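Protein kinase (Staphylococcus aureus subsp. aureus Mu50, PDB 3PY9) is a serine/threonine kinase (PrkC) whose extracellular region, built from PASTA domains, probably senses muropeptides outside the cell. Local coordinates at residues R36-K41 / I68-E73; V75-V80 / Q90-L95; L97-I102 / I128-I133; G113-Q118 / L135-G140. One frame throughout, in Å; residues are numbered along the deposited sequence.

Interaction 1 lies in the first PASTA domain, where strands 30-37 and 63-69 run toward the second, which holds interactions 2, 3 and 4. Interactions 1 and 2 come first along the chain; the segments of interactions 3 and 4 then alternate (97-102, 113-118, 128-133, 135-140). Both reach strand 133-138, which pairs with strands 100-105 and 115-118. Interaction 2 brings helix 85-93 against the end of strand 74-76 and the loop after it, its centre about 10 Å from that of interaction 3. Interactions 1 and 3, centres about 18 Å apart, meet at the domain junction: Glu-73 O probably accepts from Ile-128 N, and Asp-40, away from the linker, packs on His-129, which probably steadies the junction.

Interaction 1 of 4, residues R36-K41 / I68-E73; sequences RSYSDK and ISKGPE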
loop_
_atom_site.group_PDB
_atom_site.type_symbol
_atom_site.label_atom_id
_atom_site.label_comp_id
_atom_site.label_asym_id
_atom_site.label_seq_id
_atom_site.Cartn_x
_atom_site.Cartn_y
_atom_site.Cartn_z
ATOM N N ARG A 36 -38.620 5.565 -27.756
ATOM C CA ARG A 36 -37.420 6.071 -27.080
ATOM C C ARG A 36 -36.252 5.126 -27.279
ATOM O O ARG A 36 -36.378 3.908 -27.123
ATOM C CB ARG A 36 -37.699 6.258 -25.594
ATOM C CG ARG A 36 -38.606 7.444 -25.277
ATOM C CD ARG A 36 -39.380 7.233 -24.004
ATOM N NE ARG A 36 -38.575 7.529 -22.818
ATOM C CZ ARG A 36 -38.111 6.623 -21.954
ATOM N NH1 ARG A 36 -38.351 5.325 -22.126
ATOM N NH2 ARG A 36 -37.397 7.027 -20.906
ATOM N N SER A 37 -35.117 5.701 -27.654
ATOM C CA SER A 37 -33.930 4.927 -27.930
ATOM C C SER A 37 -32.723 5.627 -27.315
ATOM O O SER A 37 -32.641 6.859 -27.289
ATOM C CB SER A 37 -33.754 4.753 -29.443
ATOM O OG SER A 37 -32.582 4.008 -29.753
ATOM N N TYR A 38 -31.805 4.834 -26.782
ATOM C CA TYR A 38 -30.525 5.370 -26.339
ATOM C C TYR A 38 -29.758 5.970 -27.521
ATOM O O TYR A 38 -29.829 5.451 -28.640
ATOM C CB TYR A 38 -29.708 4.269 -25.677
ATOM C CG TYR A 38 -30.163 3.935 -24.273
ATOM C CD1 TYR A 38 -30.297 4.938 -23.300
ATOM C CD2 TYR A 38 -30.438 2.614 -23.906
ATOM C CE1 TYR A 38 -30.701 4.635 -21.989
ATOM C CE2 TYR A 38 -30.844 2.296 -22.597
ATOM C CZ TYR A 38 -30.974 3.309 -21.652
ATOM O OH TYR A 38 -31.367 2.991 -20.369
ATOM N N SER A 39 -29.054 7.072 -27.273
ATOM C CA SER A 39 -28.218 7.731 -28.283
ATOM C C SER A 39 -27.066 8.466 -27.614
ATOM O O SER A 39 -27.216 9.026 -26.533
ATOM C CB SER A 39 -29.047 8.723 -29.111
ATOM O OG SER A 39 -28.260 9.463 -30.027
ATOM N N ASP A 40 -25.917 8.468 -28.271
ATOM C CA ASP A 40 -24.779 9.258 -27.821
ATOM C C ASP A 40 -24.671 10.513 -28.693
ATOM O O ASP A 40 -24.188 11.566 -28.243
ATOM C CB ASP A 40 -23.499 8.413 -27.889
ATOM C CG ASP A 40 -23.666 7.045 -27.229
ATOM O OD1 ASP A 40 -23.912 6.990 -26.004
ATOM O OD2 ASP A 40 -23.561 6.021 -27.936
ATOM N N LYS A 41 -25.149 10.393 -29.932
ATOM C CA LYS A 41 -25.167 11.485 -30.906
ATOM C C LYS A 41 -26.133 12.639 -30.560
ATOM O O LYS A 41 -25.841 13.797 -30.848
ATOM C CB LYS A 41 -25.479 10.900 -32.287
ATOM C CG LYS A 41 -25.242 11.826 -33.488
ATOM C CD LYS A 41 -25.436 11.024 -34.785
ATOM C CE LYS A 41 -25.552 11.896 -36.019
ATOM N NZ LYS A 41 -26.218 11.140 -37.128
ATOM N N ILE A 68 -37.183 9.234 -29.997
ATOM C CA ILE A 68 -36.602 10.252 -29.104
ATOM C C ILE A 68 -35.357 9.710 -28.371
ATOM O O ILE A 68 -35.317 8.527 -27.990
ATOM C CB ILE A 68 -37.643 10.690 -28.026
ATOM C CG1 ILE A 68 -38.985 11.050 -28.664
ATOM C CG2 ILE A 68 -37.153 11.881 -27.206
ATOM C CD1 ILE A 68 -38.913 12.107 -29.741
ATOM N N SER A 69 -34.343 10.565 -28.186
ATOM C CA SER A 69 -33.147 10.187 -27.424
ATOM C C SER A 69 -33.426 10.055 -25.933
ATOM O O SER A 69 -34.039 10.942 -25.325
ATOM C CB SER A 69 -31.988 11.173 -27.638
ATOM O OG SER A 69 -30.875 10.810 -26.816
ATOM N N LYS A 70 -32.978 8.929 -25.368
ATOM C CA LYS A 70 -32.930 8.716 -23.921
ATOM C C LYS A 70 -31.515 9.017 -23.419
ATOM O O LYS A 70 -31.132 8.619 -22.312
ATOM C CB LYS A 70 -33.214 7.251 -23.602
ATOM C CG LYS A 70 -34.601 6.739 -23.903
ATOM C CD LYS A 70 -34.571 5.211 -24.046
ATOM C CE LYS A 70 -34.446 4.509 -22.726
ATOM N NZ LYS A 70 -34.583 3.045 -22.955
ATOM N N GLY A 71 -30.724 9.698 -24.241
ATOM C CA GLY A 71 -29.348 10.000 -23.883
ATOM C C GLY A 71 -28.506 8.740 -23.941
ATOM O O GLY A 71 -29.010 7.670 -24.300
ATOM N N PRO A 72 -27.215 8.854 -23.583
ATOM C CA PRO A 72 -26.283 7.719 -23.656
ATOM C C PRO A 72 -26.732 6.520 -22.807
ATOM O O PRO A 72 -27.192 6.702 -21.676
ATOM C CB PRO A 72 -24.976 8.306 -23.099
ATOM C CG PRO A 72 -25.117 9.809 -23.278
ATOM C CD PRO A 72 -26.566 10.079 -23.076
ATOM N N GLU A 73 -26.612 5.314 -23.352
ATOM C CA GLU A 73 -26.799 4.088 -22.560
ATOM C C GLU A 73 -25.648 3.973 -21.566
ATOM O O GLU A 73 -24.491 4.170 -21.949
ATOM C CB GLU A 73 -26.826 2.864 -23.476
ATOM C CG GLU A 73 -27.223 1.560 -22.785
ATOM C CD GLU A 73 -27.116 0.357 -23.692
ATOM O OE1 GLU A 73 -26.682 0.525 -24.846
ATOM O OE2 GLU A 73 -27.463 -0.759 -23.254
HETATM O O HOH W 1 -23.158 4.505 -24.209
#
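Tyr-38 and Lys-70 meet where two parallel strands, 30-37 and 63-69, run out of the sheet of the first PASTA domain, and the contact shows how a strand pair can be continued by a lysine and a glutamate packed on the two faces of a tyrosine ring. The tight part begins with the backbone. Ser-37 N donates to Ile-68 O (2.9 Å, nearly straight at 171°), and Ser-37 O then accepts from Lys-70 N. Two residues on, Ser-39 N reaches Gly-71 O from well above the carbonyl plane. That same carbonyl oxygen sits at the edge of the Tyr-38 ring, in its plane, 3.2 Å from CD1. The two faces of the ring are gripped as well: Lys-70 NZ stands 4.0 Å from the centroid in a cation-pi contact, while Glu-73 CA packs over the opposite face. Lys-70 gets there because its chain bends at chi3 (75°), laying CE on the ring. Toward strand 47-51, Ser-37, Ser-39 and Ser-69 all touch Ile-48. Ser-69, whose OG also bonds Tyr-42 O, closes an ST turn in which Gly-71 N donates to Ser-69 OG at 2.8 Å.

The other flanks are looser. The exposed Arg-36 guanidinium has Lys-70 CG over one face, and the like charges of Arg-36 NH1 and Lys-70 NZ stay 4.5 Å apart. Asp-40 OD1 packs on Pro-72 CB and reaches Glu-73 O through a water.

Interaction 2 of 4, residues V75-V80 / Q90-L95; sequences VKMPNV and QKLKSL
Leu-92 and Leu-95 turn their methyl groups onto Pro-78, packing the C-terminal part of helix 85-93 and the residues after it against the end of strand 74-76 and the loop that follows. The PASTA fold sets one helix against a three-stranded sheet, and this contact joins that helix to the chain leading in from strand 74-76 of the second domain.

Carbon-to-carbon packing carries most of the contact. Leu-92 CD2 touches both Met-77 CE at 3.6 Å and Pro-78 CG at 3.8 Å, its side chain running roughly at right angles to the proline. Met-77 has its CB directed away from the helix, yet a bend at chi2 (75°) swings the methyl back to Leu-92. Leu-95 CD1 and Pro-78 CD meet tip to tip, also 3.8 Å apart, and Lys-91 CG touches Pro-78 CB. Leu-92 reaches on to Leu-97 and Leu-135, and Met-77 to Ile-133, so the patch merges with the domain interior.

A second group sets methyls against carbonyl oxygens. Val-75 CG1 rests 3.6 Å from Leu-95 O, and Leu-95 CD1 comes to 3.5 Å from Lys-76 O.

Hydrogen bonds, by contrast, stay within or outside the pair of segments and none joins them. The ammonium group of Lys-76 forms a salt bridge with Glu-125. Within segment 90-95, Ser-94 OG donates back to Lys-91 O at 2.9 Å, arriving above the carbonyl plane.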
loop_
_atom_site.group_PDB
_atom_site.type_symbol
_atom_site.label_atom_id
_atom_site.label_comp_id
_atom_site.label_asym_id
_atom_site.label_seq_id
_atom_site.Cartn_x
_atom_site.Cartn_y
_atom_site.Cartn_z
ATOM N N VAL A 75 -23.829 2.132 -17.704
ATOM C CA VAL A 75 -23.710 1.032 -16.726
ATOM C C VAL A 75 -23.081 1.508 -15.419
ATOM O O VAL A 75 -22.518 2.602 -15.341
ATOM C CB VAL A 75 -22.851 -0.160 -17.238
ATOM C CG1 VAL A 75 -23.639 -1.057 -18.191
ATOM C CG2 VAL A 75 -21.563 0.322 -17.882
ATOM N N LYS A 76 -23.185 0.679 -14.386
ATOM C CA LYS A 76 -22.440 0.881 -13.142
ATOM C C LYS A 76 -20.998 0.392 -13.320
ATOM O O LYS A 76 -20.759 -0.772 -13.660
ATOM C CB LYS A 76 -23.127 0.135 -11.987
ATOM C CG LYS A 76 -23.834 1.031 -10.937
ATOM C CD LYS A 76 -24.568 2.285 -11.493
ATOM C CE LYS A 76 -25.928 1.995 -12.188
ATOM N NZ LYS A 76 -25.859 2.124 -13.699
ATOM N N MET A 77 -20.043 1.294 -13.121
ATOM C CA MET A 77 -18.634 0.914 -13.165
ATOM C C MET A 77 -18.346 -0.120 -12.069
ATOM O O MET A 77 -18.613 0.133 -10.881
ATOM C CB MET A 77 -17.722 2.136 -13.019
ATOM C CG MET A 77 -16.219 1.823 -13.138
ATOM S SD MET A 77 -15.699 1.514 -14.827
ATOM C CE MET A 77 -14.060 0.811 -14.599
ATOM N N PRO A 78 -17.814 -1.291 -12.469
ATOM C CA PRO A 78 -17.421 -2.318 -11.518
ATOM C C PRO A 78 -16.122 -1.947 -10.782
ATOM O O PRO A 78 -15.374 -1.071 -11.240
ATOM C CB PRO A 78 -17.201 -3.540 -12.405
ATOM C CG PRO A 78 -16.784 -2.970 -13.724
ATOM C CD PRO A 78 -17.542 -1.694 -13.867
ATOM N N ASN A 79 -15.881 -2.602 -9.646
ATOM C CA ASN A 79 -14.643 -2.430 -8.879
ATOM C C ASN A 79 -13.699 -3.542 -9.309
ATOM O O ASN A 79 -13.990 -4.737 -9.098
ATOM C CB ASN A 79 -14.925 -2.494 -7.368
ATOM C CG ASN A 79 -13.722 -2.109 -6.520
ATOM O OD1 ASN A 79 -12.995 -2.969 -6.045
ATOM N ND2 ASN A 79 -13.515 -0.815 -6.323
ATOM N N VAL A 80 -12.603 -3.148 -9.960
ATOM C CA VAL A 80 -11.647 -4.098 -10.560
ATOM C C VAL A 80 -10.248 -3.972 -9.938
ATOM O O VAL A 80 -9.342 -4.741 -10.249
ATOM C CB VAL A 80 -11.579 -3.986 -12.123
ATOM C CG1 VAL A 80 -12.970 -4.133 -12.757
ATOM C CG2 VAL A 80 -10.958 -2.664 -12.562
ATOM N N GLN A 90 -12.236 -8.615 -18.655
ATOM C CA GLN A 90 -13.420 -9.451 -18.831
ATOM C C GLN A 90 -14.616 -8.839 -18.100
ATOM O O GLN A 90 -15.660 -8.626 -18.707
ATOM C CB GLN A 90 -13.148 -10.897 -18.379
ATOM C CG GLN A 90 -12.274 -11.714 -19.366
ATOM C CD GLN A 90 -11.844 -13.109 -18.832
ATOM O OE1 GLN A 90 -12.166 -13.489 -17.702
ATOM N NE2 GLN A 90 -11.105 -13.866 -19.664
ATOM N N LYS A 91 -14.448 -8.522 -16.814
ATOM C CA LYS A 91 -15.506 -7.913 -15.996
ATOM C C LYS A 91 -16.038 -6.611 -16.597
ATOM O O LYS A 91 -17.201 -6.249 -16.388
ATOM C CB LYS A 91 -14.996 -7.657 -14.573
ATOM C CG LYS A 91 -16.048 -7.156 -13.583
ATOM C CD LYS A 91 -16.762 -8.311 -12.889
ATOM C CE LYS A 91 -18.131 -7.880 -12.328
ATOM N NZ LYS A 91 -18.882 -9.046 -11.749
ATOM N N LEU A 92 -15.174 -5.906 -17.326
ATOM C CA LEU A 92 -15.556 -4.686 -18.033
ATOM C C LEU A 92 -16.337 -4.987 -19.316
ATOM O O LEU A 92 -17.405 -4.404 -19.546
ATOM C CB LEU A 92 -14.328 -3.817 -18.317
ATOM C CG LEU A 92 -13.882 -2.988 -17.105
ATOM C CD1 LEU A 92 -12.466 -2.452 -17.267
ATOM C CD2 LEU A 92 -14.859 -1.848 -16.852
ATOM N N LYS A 93 -15.810 -5.911 -20.126
ATOM C CA LYS A 93 -16.493 -6.380 -21.337
ATOM C C LYS A 93 -17.882 -6.918 -21.014
ATOM O O LYS A 93 -18.848 -6.595 -21.706
ATOM C CB LYS A 93 -15.680 -7.461 -22.057
ATOM C CG LYS A 93 -14.915 -6.973 -23.283
ATOM C CD LYS A 93 -14.197 -8.136 -24.004
ATOM C CE LYS A 93 -15.107 -8.870 -25.005
ATOM N NZ LYS A 93 -14.379 -9.928 -25.788
ATOM N N SER A 94 -17.972 -7.723 -19.954
ATOM C CA SER A 94 -19.233 -8.322 -19.516
ATOM C C SER A 94 -20.356 -7.285 -19.330
ATOM O O SER A 94 -21.535 -7.638 -19.232
ATOM C CB SER A 94 -19.022 -9.170 -18.247
ATOM O OG SER A 94 -18.999 -8.397 -17.049
ATOM N N LEU A 95 -19.981 -6.009 -19.293
ATOM C CA LEU A 95 -20.951 -4.923 -19.203
ATOM C C LEU A 95 -20.968 -4.047 -20.460
ATOM O O LEU A 95 -21.614 -2.993 -20.477
ATOM C CB LEU A 95 -20.680 -4.067 -17.964
ATOM C CG LEU A 95 -20.618 -4.754 -16.599
ATOM C CD1 LEU A 95 -20.341 -3.727 -15.497
ATOM C CD2 LEU A 95 -21.893 -5.545 -16.297
#

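Interaction 3 of 4, residues L97-I102 / I128-I133; sequences LKDVTI and IHDSNI. With EU (europium ion), chain E.
Asp-99 reaches across to Ser-131 and Asn-132 and ends on a europium ion. CB lies 3.9 Å from Ser-131 OG. With CG anti to the backbone N (chi1 170°), the carboxylate is carried over the loop 128-133, and CG itself comes to 3.7 Å from Asn-132 N. Its OD2 does most of the work: it binds europium at 2.4 Å and also accepts from Asn-132 N at 2.9 Å, the donor standing 59° above the carboxylate plane, so that the backbone N-H helps to set the position of the liganding oxygen. OD1 is 3.1 Å from a water that is shared with Thr-101 OG1 and Ile-133 O.

The ion is also held by Asp-130 OD1, again at 2.4 Å, and Asn-132 completes the protein ligands; Asp-130 and Asn-132 both have positive phi, consistent with a short loop curling round the metal. Directly beyond it, strands 100-105 and 133-138 of the second PASTA domain begin their parallel pairing. Ile-133 N donates to Asp-99 O, at the centre of an inverse gamma turn, and Ile-133 O receives Thr-101 N in a nearly straight bond of 2.9 Å. Beneath the bridge, Val-100 CG2 packs on Ile-133 CB at 4.0 Å, on the side that meets helix 85-93. Leu-97 CD2 fits against Ile-128 and Ser-131, while a second water joins Lys-98 N to Ile-128 O.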
loop_
_atom_site.group_PDB
_atom_site.type_symbol
_atom_site.label_atom_id
_atom_site.label_comp_id
_atom_site.label_asym_id
_atom_site.label_seq_id
_atom_site.Cartn_x
_atom_site.Cartn_y
_atom_site.Cartn_z
ATOM N N LEU A 97 -18.321 -2.580 -21.709
ATOM C CA LEU A 97 -17.237 -1.597 -21.603
ATOM C C LEU A 97 -15.958 -2.103 -22.270
ATOM O O LEU A 97 -15.194 -2.866 -21.671
ATOM C CB LEU A 97 -16.975 -1.228 -20.139
ATOM C CG LEU A 97 -18.123 -0.542 -19.387
ATOM C CD1 LEU A 97 -17.989 -0.692 -17.883
ATOM C CD2 LEU A 97 -18.244 0.923 -19.800
ATOM N N LYS A 98 -15.726 -1.665 -23.506
ATOM C CA LYS A 98 -14.626 -2.183 -24.311
ATOM C C LYS A 98 -13.533 -1.152 -24.648
ATOM O O LYS A 98 -12.457 -1.525 -25.120
ATOM C CB LYS A 98 -15.176 -2.844 -25.587
ATOM C CG LYS A 98 -16.291 -3.867 -25.321
ATOM C CD LYS A 98 -16.697 -4.662 -26.580
ATOM C CE LYS A 98 -18.096 -5.297 -26.420
ATOM N NZ LYS A 98 -18.263 -6.140 -25.178
ATOM N N ASP A 99 -13.801 0.129 -24.404
ATOM C CA ASP A 99 -12.822 1.195 -24.650
ATOM C C ASP A 99 -11.912 1.364 -23.421
ATOM O O ASP A 99 -12.089 2.285 -22.619
ATOM C CB ASP A 99 -13.541 2.512 -25.016
ATOM C CG ASP A 99 -12.608 3.728 -25.041
ATOM O OD1 ASP A 99 -11.370 3.555 -25.157
ATOM O OD2 ASP A 99 -13.107 4.874 -24.944
ATOM N N VAL A 100 -10.957 0.453 -23.265
ATOM C CA VAL A 100 -10.123 0.433 -22.063
ATOM C C VAL A 100 -8.660 0.503 -22.431
ATOM O O VAL A 100 -8.159 -0.312 -23.199
ATOM C CB VAL A 100 -10.400 -0.803 -21.172
ATOM C CG1 VAL A 100 -9.622 -0.713 -19.872
ATOM C CG2 VAL A 100 -11.895 -0.922 -20.871
ATOM N N THR A 101 -7.981 1.508 -21.897
ATOM C CA THR A 101 -6.551 1.646 -22.096
ATOM C C THR A 101 -5.803 1.244 -20.809
ATOM O O THR A 101 -6.222 1.594 -19.721
ATOM C CB THR A 101 -6.190 3.068 -22.570
ATOM O OG1 THR A 101 -6.846 4.022 -21.738
ATOM C CG2 THR A 101 -6.677 3.298 -24.006
ATOM N N ILE A 102 -4.731 0.468 -20.956
ATOM C CA ILE A 102 -3.849 0.102 -19.845
ATOM C C ILE A 102 -2.600 0.981 -19.777
ATOM O O ILE A 102 -1.990 1.310 -20.790
ATOM C CB ILE A 102 -3.383 -1.369 -19.915
ATOM C CG1 ILE A 102 -4.547 -2.308 -20.267
ATOM C CG2 ILE A 102 -2.632 -1.784 -18.597
ATOM C CD1 ILE A 102 -5.541 -2.563 -19.130
ATOM N N ILE A 128 -21.504 3.500 -22.119
ATOM C CA ILE A 128 -20.777 2.334 -22.659
ATOM C C ILE A 128 -20.098 2.612 -24.010
ATOM O O ILE A 128 -19.427 1.739 -24.568
ATOM C CB ILE A 128 -21.636 1.012 -22.695
ATOM C CG1 ILE A 128 -22.606 0.985 -23.887
ATOM C CG2 ILE A 128 -22.380 0.798 -21.372
ATOM C CD1 ILE A 128 -22.881 -0.421 -24.439
ATOM N N HIS A 129 -20.267 3.832 -24.516
ATOM C CA HIS A 129 -19.601 4.263 -25.748
ATOM C C HIS A 129 -18.706 5.509 -25.554
ATOM O O HIS A 129 -19.154 6.538 -25.023
ATOM C CB HIS A 129 -20.622 4.470 -26.884
ATOM C CG HIS A 129 -21.474 3.261 -27.173
ATOM N ND1 HIS A 129 -20.951 1.991 -27.314
ATOM C CD2 HIS A 129 -22.809 3.138 -27.367
ATOM C CE1 HIS A 129 -21.929 1.138 -27.566
ATOM N NE2 HIS A 129 -23.067 1.807 -27.600
ATOM N N ASP A 130 -17.452 5.394 -26.018
ATOM C CA ASP A 130 -16.363 6.388 -25.803
ATOM C C ASP A 130 -16.147 6.683 -24.316
ATOM O O ASP A 130 -15.945 7.835 -23.917
ATOM C CB ASP A 130 -16.576 7.676 -26.631
ATOM C CG ASP A 130 -15.284 8.514 -26.796
ATOM O OD1 ASP A 130 -14.187 7.946 -26.971
ATOM O OD2 ASP A 130 -15.376 9.761 -26.771
ATOM N N SER A 131 -16.173 5.620 -23.512
ATOM C CA SER A 131 -16.109 5.719 -22.044
ATOM C C SER A 131 -14.732 6.145 -21.515
ATOM O O SER A 131 -14.609 6.606 -20.366
ATOM C CB SER A 131 -16.553 4.397 -21.384
ATOM O OG SER A 131 -16.056 3.255 -22.078
ATOM N N ASN A 132 -13.713 5.989 -22.361
ATOM C CA ASN A 132 -12.322 6.297 -22.019
ATOM C C ASN A 132 -11.939 5.782 -20.632
ATOM O O ASN A 132 -11.533 6.565 -19.775
ATOM C CB ASN A 132 -12.030 7.813 -22.108
ATOM C CG ASN A 132 -12.590 8.459 -23.367
ATOM O OD1 ASN A 132 -12.268 8.064 -24.493
ATOM N ND2 ASN A 132 -13.412 9.484 -23.179
ATOM N N ILE A 133 -12.094 4.480 -20.391
ATOM C CA ILE A 133 -11.607 3.917 -19.129
ATOM C C ILE A 133 -10.094 3.760 -19.241
ATOM O O ILE A 133 -9.573 3.341 -20.284
ATOM C CB ILE A 133 -12.182 2.522 -18.760
ATOM C CG1 ILE A 133 -13.684 2.380 -19.077
ATOM C CG2 ILE A 133 -11.859 2.198 -17.300
ATOM C CD1 ILE A 133 -14.618 2.903 -18.044
HETATM EU EU EU E . -12.308 6.461 -26.580
HETATM O O HOH W 2 -16.925 0.766 -24.294
HETATM O O HOH W 3 -9.626 4.533 -22.851
#

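Interaction 4 of 4, residues G113-Q118 / L135-G140; sequences GYIANQ and LYESLG
Leu-135 lies beside Gln-118, both pointing the same way from a non-hydrogen-bonded antiparallel pair, with Leu-135 CD2 against Gln-118 CG at 3.9 Å. The next residue, Tyr-136, donates from its backbone N to Asn-117 O, while its own carbonyl oxygen faces two residues: a short bond of 2.6 Å from Ala-116 N and a weak one from Asn-117 N. Two residues opposite one make this a classic beta bulge, which shifts the register by one. Tyr-136 and Asn-117 run alongside each other; Asn-117 ND2 lies 3.3 Å from Tyr-136 CD2, with amide and ring planes 66° apart. Glu-137 is stretched out from its backbone (chi1 -176°), bringing OE2 to 3.6 Å from Gly-113 CA. Ser-138 then bonds at both its N and its O: Ser-138 N donates to Tyr-114 O at 2.7 Å, and Ser-138 O accepts from Gly-113 N. Its hydroxyl oxygen takes Gly-140 N in an ST turn and also bonds Ala-110 O. In the PASTA sheet, strand 133-138 is central, between the parallel strand 100-105 and the antiparallel strand 115-118, and Ile-115 and Leu-135 pack on Ala-88 of helix 85-93.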
loop_
_atom_site.group_PDB
_atom_site.type_symbol
_atom_site.label_atom_id
_atom_site.label_comp_id
_atom_site.label_asym_id
_atom_site.label_seq_id
_atom_site.Cartn_x
_atom_site.Cartn_y
_atom_site.Cartn_z
ATOM N N GLY A 113 1.146 -7.250 -12.352
ATOM C CA GLY A 113 0.074 -7.800 -13.200
ATOM C C GLY A 113 -1.354 -7.543 -12.719
ATOM O O GLY A 113 -2.320 -7.933 -13.390
ATOM N N TYR A 114 -1.495 -6.898 -11.557
ATOM C CA TYR A 114 -2.814 -6.612 -10.972
ATOM C C TYR A 114 -3.120 -5.119 -11.016
ATOM O O TYR A 114 -2.226 -4.285 -10.884
ATOM C CB TYR A 114 -2.919 -7.133 -9.535
ATOM C CG TYR A 114 -2.879 -8.645 -9.404
ATOM C CD1 TYR A 114 -1.781 -9.374 -9.843
ATOM C CD2 TYR A 114 -3.942 -9.346 -8.844
ATOM C CE1 TYR A 114 -1.750 -10.762 -9.747
ATOM C CE2 TYR A 114 -3.907 -10.741 -8.730
ATOM C CZ TYR A 114 -2.806 -11.428 -9.185
ATOM O OH TYR A 114 -2.740 -12.787 -9.076
ATOM N N ILE A 115 -4.395 -4.794 -11.212
ATOM C CA ILE A 115 -4.863 -3.417 -11.329
ATOM C C ILE A 115 -4.726 -2.614 -10.025
ATOM O O ILE A 115 -5.311 -2.970 -9.006
ATOM C CB ILE A 115 -6.317 -3.402 -11.822
ATOM C CG1 ILE A 115 -6.432 -4.221 -13.098
ATOM C CG2 ILE A 115 -6.810 -1.960 -12.044
ATOM C CD1 ILE A 115 -5.394 -3.912 -14.133
ATOM N N ALA A 116 -3.944 -1.540 -10.078
ATOM C CA ALA A 116 -3.714 -0.665 -8.924
ATOM C C ALA A 116 -4.731 0.476 -8.793
ATOM O O ALA A 116 -4.898 1.028 -7.699
ATOM C CB ALA A 116 -2.305 -0.091 -8.970
ATOM N N ASN A 117 -5.390 0.834 -9.901
ATOM C CA ASN A 117 -6.242 2.024 -9.960
ATOM C C ASN A 117 -7.164 1.966 -11.189
ATOM O O ASN A 117 -6.815 1.386 -12.238
ATOM C CB ASN A 117 -5.372 3.302 -9.971
ATOM C CG ASN A 117 -6.180 4.612 -9.769
ATOM O OD1 ASN A 117 -6.537 4.981 -8.643
ATOM N ND2 ASN A 117 -6.436 5.330 -10.866
ATOM N N GLN A 118 -8.346 2.557 -11.007
ATOM C CA GLN A 118 -9.366 2.789 -12.028
ATOM C C GLN A 118 -9.555 4.270 -12.278
ATOM O O GLN A 118 -9.719 5.064 -11.334
ATOM C CB GLN A 118 -10.715 2.338 -11.512
ATOM C CG GLN A 118 -11.071 0.954 -11.779
ATOM C CD GLN A 118 -12.146 0.513 -10.832
ATOM O OE1 GLN A 118 -13.307 0.943 -10.923
ATOM N NE2 GLN A 118 -11.770 -0.336 -9.894
ATOM N N LEU A 135 -7.027 1.895 -16.982
ATOM C CA LEU A 135 -6.700 1.012 -15.897
ATOM C C LEU A 135 -5.202 1.077 -15.671
ATOM O O LEU A 135 -4.412 1.122 -16.638
ATOM C CB LEU A 135 -7.122 -0.437 -16.206
ATOM C CG LEU A 135 -8.626 -0.766 -16.339
ATOM C CD1 LEU A 135 -8.827 -2.261 -16.389
ATOM C CD2 LEU A 135 -9.519 -0.170 -15.227
ATOM N N TYR A 136 -4.821 1.081 -14.398
ATOM C CA TYR A 136 -3.435 1.215 -14.026
ATOM C C TYR A 136 -2.985 -0.125 -13.499
ATOM O O TYR A 136 -3.404 -0.559 -12.421
ATOM C CB TYR A 136 -3.264 2.316 -12.980
ATOM C CG TYR A 136 -3.576 3.708 -13.505
ATOM C CD1 TYR A 136 -2.565 4.530 -13.982
ATOM C CD2 TYR A 136 -4.886 4.192 -13.535
ATOM C CE1 TYR A 136 -2.843 5.798 -14.458
ATOM C CE2 TYR A 136 -5.169 5.464 -14.009
ATOM C CZ TYR A 136 -4.140 6.258 -14.469
ATOM O OH TYR A 136 -4.392 7.529 -14.943
ATOM N N GLU A 137 -2.148 -0.788 -14.289
ATOM C CA GLU A 137 -1.705 -2.132 -13.976
ATOM C C GLU A 137 -0.412 -2.036 -13.206
ATOM O O GLU A 137 0.493 -1.349 -13.649
ATOM C CB GLU A 137 -1.457 -2.900 -15.273
ATOM C CG GLU A 137 -1.084 -4.347 -15.086
ATOM C CD GLU A 137 -0.652 -5.002 -16.375
ATOM O OE1 GLU A 137 -0.770 -4.369 -17.437
ATOM O OE2 GLU A 137 -0.178 -6.150 -16.334
ATOM N N SER A 138 -0.317 -2.744 -12.081
ATOM C CA SER A 138 0.895 -2.716 -11.258
ATOM C C SER A 138 2.080 -3.425 -11.927
ATOM O O SER A 138 1.935 -4.506 -12.477
ATOM C CB SER A 138 0.632 -3.366 -9.893
ATOM O OG SER A 138 1.829 -3.386 -9.118
ATOM N N LEU A 139 3.249 -2.816 -11.856
ATOM C CA LEU A 139 4.482 -3.506 -12.218
ATOM C C LEU A 139 5.170 -4.040 -10.964
ATOM O O LEU A 139 6.339 -4.395 -11.014
ATOM C CB LEU A 139 5.439 -2.568 -12.972
ATOM C CG LEU A 139 5.070 -2.059 -14.368
ATOM C CD1 LEU A 139 5.980 -0.943 -14.787
ATOM C CD2 LEU A 139 5.112 -3.191 -15.392
ATOM N N GLY A 140 4.434 -4.088 -9.851
ATOM C CA GLY A 140 5.022 -4.349 -8.530
ATOM C C GLY A 140 5.798 -3.140 -8.049
ATOM O O GLY A 140 5.804 -2.091 -8.713
#